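PDB 5LKB: glutathione S-transferase omega-like 2 from Saccharomyces cerevisiae, which acts as a glutathione-dependent '1-Cys' thiol transferase, reducing beta-hydroxyethyl disulfide, dehydroascorbate and dimethylarsinic acid, and reacts with glutathionyl-(hydro)quinones. Local coordinates for residues Ser19-Ile24 with Asn171-Glu176; Pro29-Ala34 with Leu164-Ile169. All blocks are in the same frame, centred on the assembly; numbering follows the deposited sequence. Where two conformers were deposited one is given.

Contact 1: Ser19-Ile24 with Asn171-Glu176; sequences SFRETI and NNESSE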
# COMPACT_ATOMS: atom_id res chain seq x y z
N SER A 19 23.17 8.11 22.39
CA SER A 19 24.03 8.26 23.55
C SER A 19 25.44 8.68 23.23
O SER A 19 26.09 9.24 24.11
CB SER A 19 24.14 6.94 24.29
OG SER A 19 22.86 6.49 24.60
N PHE A 20 25.95 8.48 22.02
CA PHE A 20 27.36 8.74 21.71
C PHE A 20 27.39 9.98 20.82
O PHE A 20 26.96 9.95 19.67
CB PHE A 20 28.06 7.56 21.06
CG PHE A 20 28.08 6.34 21.93
CD1 PHE A 20 27.03 5.44 21.88
CD2 PHE A 20 29.13 6.11 22.81
CE1 PHE A 20 27.04 4.30 22.68
CE2 PHE A 20 29.13 5.00 23.63
CZ PHE A 20 28.07 4.09 23.56
N ARG A 21 27.96 11.06 21.32
CA ARG A 21 27.78 12.36 20.72
C ARG A 21 29.08 13.14 20.60
O ARG A 21 29.04 14.37 20.39
CB ARG A 21 26.76 13.14 21.55
CG ARG A 21 25.45 12.35 21.78
CD ARG A 21 24.62 12.02 20.49
NE ARG A 21 24.08 13.26 19.92
CZ ARG A 21 22.86 13.76 20.17
NH1 ARG A 21 22.03 13.14 20.99
NH2 ARG A 21 22.49 14.91 19.66
N GLU A 22 30.18 12.43 20.56
CA GLU A 22 31.49 13.08 20.47
C GLU A 22 31.86 13.44 19.03
O GLU A 22 31.13 13.13 18.06
CB GLU A 22 32.57 12.26 21.17
CG GLU A 22 32.63 12.64 22.71
CD GLU A 22 33.54 13.82 23.00
OE1 GLU A 22 34.02 14.43 22.03
OE2 GLU A 22 33.72 14.10 24.23
N THR A 23 32.97 14.14 18.86
CA THR A 23 33.41 14.61 17.56
C THR A 23 34.87 14.22 17.36
O THR A 23 35.49 13.62 18.23
CB THR A 23 33.18 16.11 17.39
OG1 THR A 23 33.33 16.44 16.00
CG2 THR A 23 34.17 16.95 18.26
N ILE A 24 35.35 14.50 16.16
CA ILE A 24 36.71 14.21 15.72
C ILE A 24 37.30 15.53 15.25
O ILE A 24 36.69 16.24 14.45
CB ILE A 24 36.73 13.18 14.57
CG1 ILE A 24 36.11 11.87 14.99
CG2 ILE A 24 38.20 12.97 14.07
CD1 ILE A 24 35.99 10.91 13.85
N ASN A 171 30.48 8.41 17.79
CA ASN A 171 29.22 9.10 17.59
C ASN A 171 28.29 8.10 16.92
O ASN A 171 28.70 7.42 15.97
CB ASN A 171 29.40 10.33 16.73
CG ASN A 171 28.25 11.27 16.79
OD1 ASN A 171 27.15 10.92 16.31
ND2 ASN A 171 28.44 12.48 17.31
N ASN A 172 27.05 7.99 17.44
CA ASN A 172 26.00 7.17 16.82
C ASN A 172 24.76 8.00 16.52
O ASN A 172 23.66 7.44 16.37
CB ASN A 172 25.72 5.91 17.62
CG ASN A 172 24.93 6.16 18.87
OD1 ASN A 172 24.93 7.32 19.38
ND2 ASN A 172 24.25 5.10 19.39
N GLU A 173 24.92 9.28 16.28
CA GLU A 173 23.84 10.17 15.87
C GLU A 173 24.08 10.57 14.42
O GLU A 173 24.98 11.33 14.10
CB GLU A 173 23.76 11.37 16.83
CG GLU A 173 22.86 12.48 16.42
CD GLU A 173 21.46 11.94 16.03
OE1 GLU A 173 20.86 11.18 16.83
OE2 GLU A 173 20.97 12.30 14.93
N SER A 174 23.18 10.13 13.51
CA SER A 174 23.46 10.36 12.10
C SER A 174 23.57 11.85 11.77
O SER A 174 24.29 12.22 10.84
CB SER A 174 22.40 9.66 11.21
OG SER A 174 21.11 10.30 11.32
N SER A 175 22.81 12.71 12.46
CA SER A 175 22.80 14.12 12.11
C SER A 175 24.16 14.75 12.44
O SER A 175 24.51 15.76 11.82
CB SER A 175 21.69 14.86 12.86
OG SER A 175 21.89 14.87 14.27
N GLU A 176 24.88 14.15 13.41
CA GLU A 176 26.19 14.69 13.82
C GLU A 176 27.28 14.01 13.02
O GLU A 176 28.27 14.65 12.64
CB GLU A 176 26.39 14.47 15.32
CG GLU A 176 25.51 15.44 16.13
CD GLU A 176 25.44 15.13 17.62
OE1 GLU A 176 25.98 14.12 18.09
OE2 GLU A 176 24.79 15.91 18.35
O HOH W 1 22.31 5.42 21.52
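R21 sets CG beside its backbone N (chi1 -53°) and bends again at chi2 and chi3, curling the guanidinium back to E176, whose chain runs extended beyond CG to meet it. The contact lies where the last strand of the thioredoxin-like glutathione transferase domain turns into helix 174-182, at the glutathione site formed in part by E173 and S174. R21 grips the E176 carboxylate side-on: NE to OE1 at 2.8 Å and NH2 to OE2 at 2.8 Å. Both oxygens lie close to the guanidinium plane, yet the carboxylate is entered from above its own plane, the two groups being turned 46° apart. CG of E173 covers one guanidinium face, and S18 O takes NH1. OE1 of E176 also accepts N171 ND2 at 3.1 Å, on the anti side and slightly out of plane toward the face opposite NE. Without the E176 carboxylate, as with an alanine here, NE and NH2 of R21 would probably lose their shared mate and N171 ND2 one of its two acceptors. N171 OD1 closes an Asx turn on E173 N, and E173 OE2 caps the helix by accepting S175 N. N172 meets F20 twice: its backbone N donates to F20 O at 3.0 Å, and its side-chain OD1 accepts F20 N from above the amide carbonyl plane. Y145 OH and a water shared with S19 N hold N172 ND2, and the F20 ring turns its edge to that amide. The remaining amide hydrogen of N171 goes to E22 O, ND2 lying 2.9 Å away in the carbonyl plane on a lone pair, at an N-H...O angle of 169°.

Contact 2: Pro29-Ala34 with Leu164-Ile169; sequences PIYKPA and LETQTI
Y31 reaches from the loop ahead of strand 38-42 to the hairpin joining strands 160-163 and 168-171, the antiparallel pair at one edge of the thioredoxin-like sheet, where Q167 and T168 face D163 in a G1 beta bulge. The tight part is polar: Y31 OH and T168 OG1 share a hydrogen bond of 2.6 Å, with OG1 at the ring edge and in its plane. With chi1 at 55°, T168 OG1 sits between its own backbone N and carbonyl carbon, on the side of the strand from which the phenol arrives. T166 OG1 approaches the same edge, 3.6 Å from Y31 CE1, and is hydrogen-bonded to D163, so the hydroxyl cluster is tied into the neighbouring strand. H28 packs its ring against that of Y31, the planes inclined at about 35°.

The outer side is looser. There I30, exposed, lays CG2 over the rim of one face of the Y31 ring and brushes T166 through a methyl pair, CG2 to CG2 at 4.0 Å. No backbone pairing supports it, the nearest CA atoms, of I30 and T166, being 8.4 Å apart. Back at the phenol end, a water lies 2.9 Å from Y31 OH and donates to I169 O at 2.6 Å.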
# COMPACT_ATOMS: atom_id res chain seq x y z
N PRO A 29 41.39 16.07 22.39
CA PRO A 29 42.38 15.33 23.19
C PRO A 29 42.43 13.88 22.86
O PRO A 29 43.44 13.24 23.09
CB PRO A 29 41.92 15.55 24.65
CG PRO A 29 40.49 15.84 24.53
CD PRO A 29 40.28 16.58 23.22
N ILE A 30 41.38 13.30 22.27
CA ILE A 30 41.28 11.86 22.16
C ILE A 30 41.08 11.42 20.71
O ILE A 30 41.77 10.52 20.23
CB ILE A 30 40.16 11.28 23.08
CG1 ILE A 30 40.47 11.54 24.57
CG2 ILE A 30 40.00 9.76 22.84
CD1 ILE A 30 41.82 10.93 25.04
N TYR A 31 40.18 12.09 19.97
CA TYR A 31 39.74 11.58 18.67
C TYR A 31 40.26 12.55 17.61
O TYR A 31 39.61 13.55 17.27
CB TYR A 31 38.20 11.52 18.55
CG TYR A 31 37.51 10.58 19.45
CD1 TYR A 31 37.90 9.27 19.54
CD2 TYR A 31 36.41 10.99 20.22
CE1 TYR A 31 37.21 8.34 20.32
CE2 TYR A 31 35.72 10.09 21.05
CZ TYR A 31 36.12 8.75 21.10
OH TYR A 31 35.46 7.83 21.88
N LYS A 32 41.58 12.31 17.15
CA LYS A 32 42.10 13.19 16.15
C LYS A 32 41.96 12.57 14.76
O LYS A 32 41.85 11.36 14.60
CB LYS A 32 43.60 13.44 16.44
CG LYS A 32 43.83 14.20 17.80
CD LYS A 32 45.31 14.78 17.98
CE LYS A 32 45.39 15.73 19.21
NZ LYS A 32 45.17 14.90 20.34
N PRO A 33 41.92 13.36 13.71
CA PRO A 33 41.71 12.76 12.40
C PRO A 33 42.95 11.99 11.93
O PRO A 33 44.11 12.36 12.21
CB PRO A 33 41.37 13.95 11.50
CG PRO A 33 41.85 15.13 12.26
CD PRO A 33 41.85 14.82 13.67
N ALA A 34 42.69 10.90 11.22
CA ALA A 34 43.72 10.10 10.57
C ALA A 34 43.06 9.19 9.55
O ALA A 34 41.86 8.85 9.66
CB ALA A 34 44.41 9.21 11.59
N LEU A 164 39.02 2.79 15.98
CA LEU A 164 39.84 1.58 16.14
C LEU A 164 40.93 1.73 17.21
O LEU A 164 41.34 0.72 17.78
CB LEU A 164 40.49 1.22 14.81
CG LEU A 164 39.51 0.72 13.71
CD1 LEU A 164 40.28 0.75 12.37
CD2 LEU A 164 38.92 -0.66 14.02
N GLU A 165 41.34 2.94 17.52
CA GLU A 165 42.43 3.09 18.49
C GLU A 165 41.94 2.91 19.93
O GLU A 165 42.55 2.19 20.73
CB GLU A 165 43.06 4.45 18.29
CG GLU A 165 44.01 4.48 17.08
CD GLU A 165 44.92 5.71 17.05
OE1 GLU A 165 45.01 6.47 18.06
OE2 GLU A 165 45.53 5.91 15.98
N THR A 166 40.87 3.59 20.30
CA THR A 166 40.35 3.48 21.65
C THR A 166 39.27 2.39 21.76
O THR A 166 38.84 2.06 22.88
CB THR A 166 39.83 4.86 22.11
OG1 THR A 166 38.72 5.24 21.27
CG2 THR A 166 40.89 5.96 22.04
N GLN A 167 38.80 1.84 20.62
CA GLN A 167 37.74 0.83 20.58
C GLN A 167 36.48 1.35 21.25
O GLN A 167 35.97 0.75 22.19
CB GLN A 167 38.19 -0.52 21.15
CG GLN A 167 39.41 -1.01 20.42
CD GLN A 167 39.67 -2.48 20.60
OE1 GLN A 167 38.81 -3.24 21.07
NE2 GLN A 167 40.86 -2.92 20.18
N THR A 168 36.05 2.52 20.81
CA THR A 168 34.86 3.15 21.35
C THR A 168 34.00 3.62 20.19
O THR A 168 34.50 3.85 19.08
CB THR A 168 35.21 4.36 22.26
OG1 THR A 168 36.03 5.30 21.54
CG2 THR A 168 35.88 3.91 23.57
N ILE A 169 32.75 3.88 20.51
CA ILE A 169 31.87 4.57 19.58
C ILE A 169 32.09 6.07 19.75
O ILE A 169 31.84 6.62 20.83
CB ILE A 169 30.42 4.19 19.87
CG1 ILE A 169 30.27 2.69 19.72
CG2 ILE A 169 29.47 4.99 19.00
CD1 ILE A 169 28.84 2.24 19.89
O HOH W 2 32.82 7.50 23.02

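Overall arrangement
From the N terminus the chain first lays down 19-24, then 29-34, both in the long loop before strand 38-42. It builds most of the thioredoxin-like domain before returning as 164-169 and, directly after, 171-176. Contact 2 is therefore nested inside the loop closed by contact 1, and the two do not cross. Together they bind the N-terminal loop along strand 168-171, contact 2 at the hairpin entering it and contact 1 at its exit into helix 174-182, beside the glutathione site. Their centres lie about 13 Å apart, and the two touch directly: F20 CD2 packs 3.4 Å from I169 O, and T23 O lies 3.4 Å from Y31 CD2.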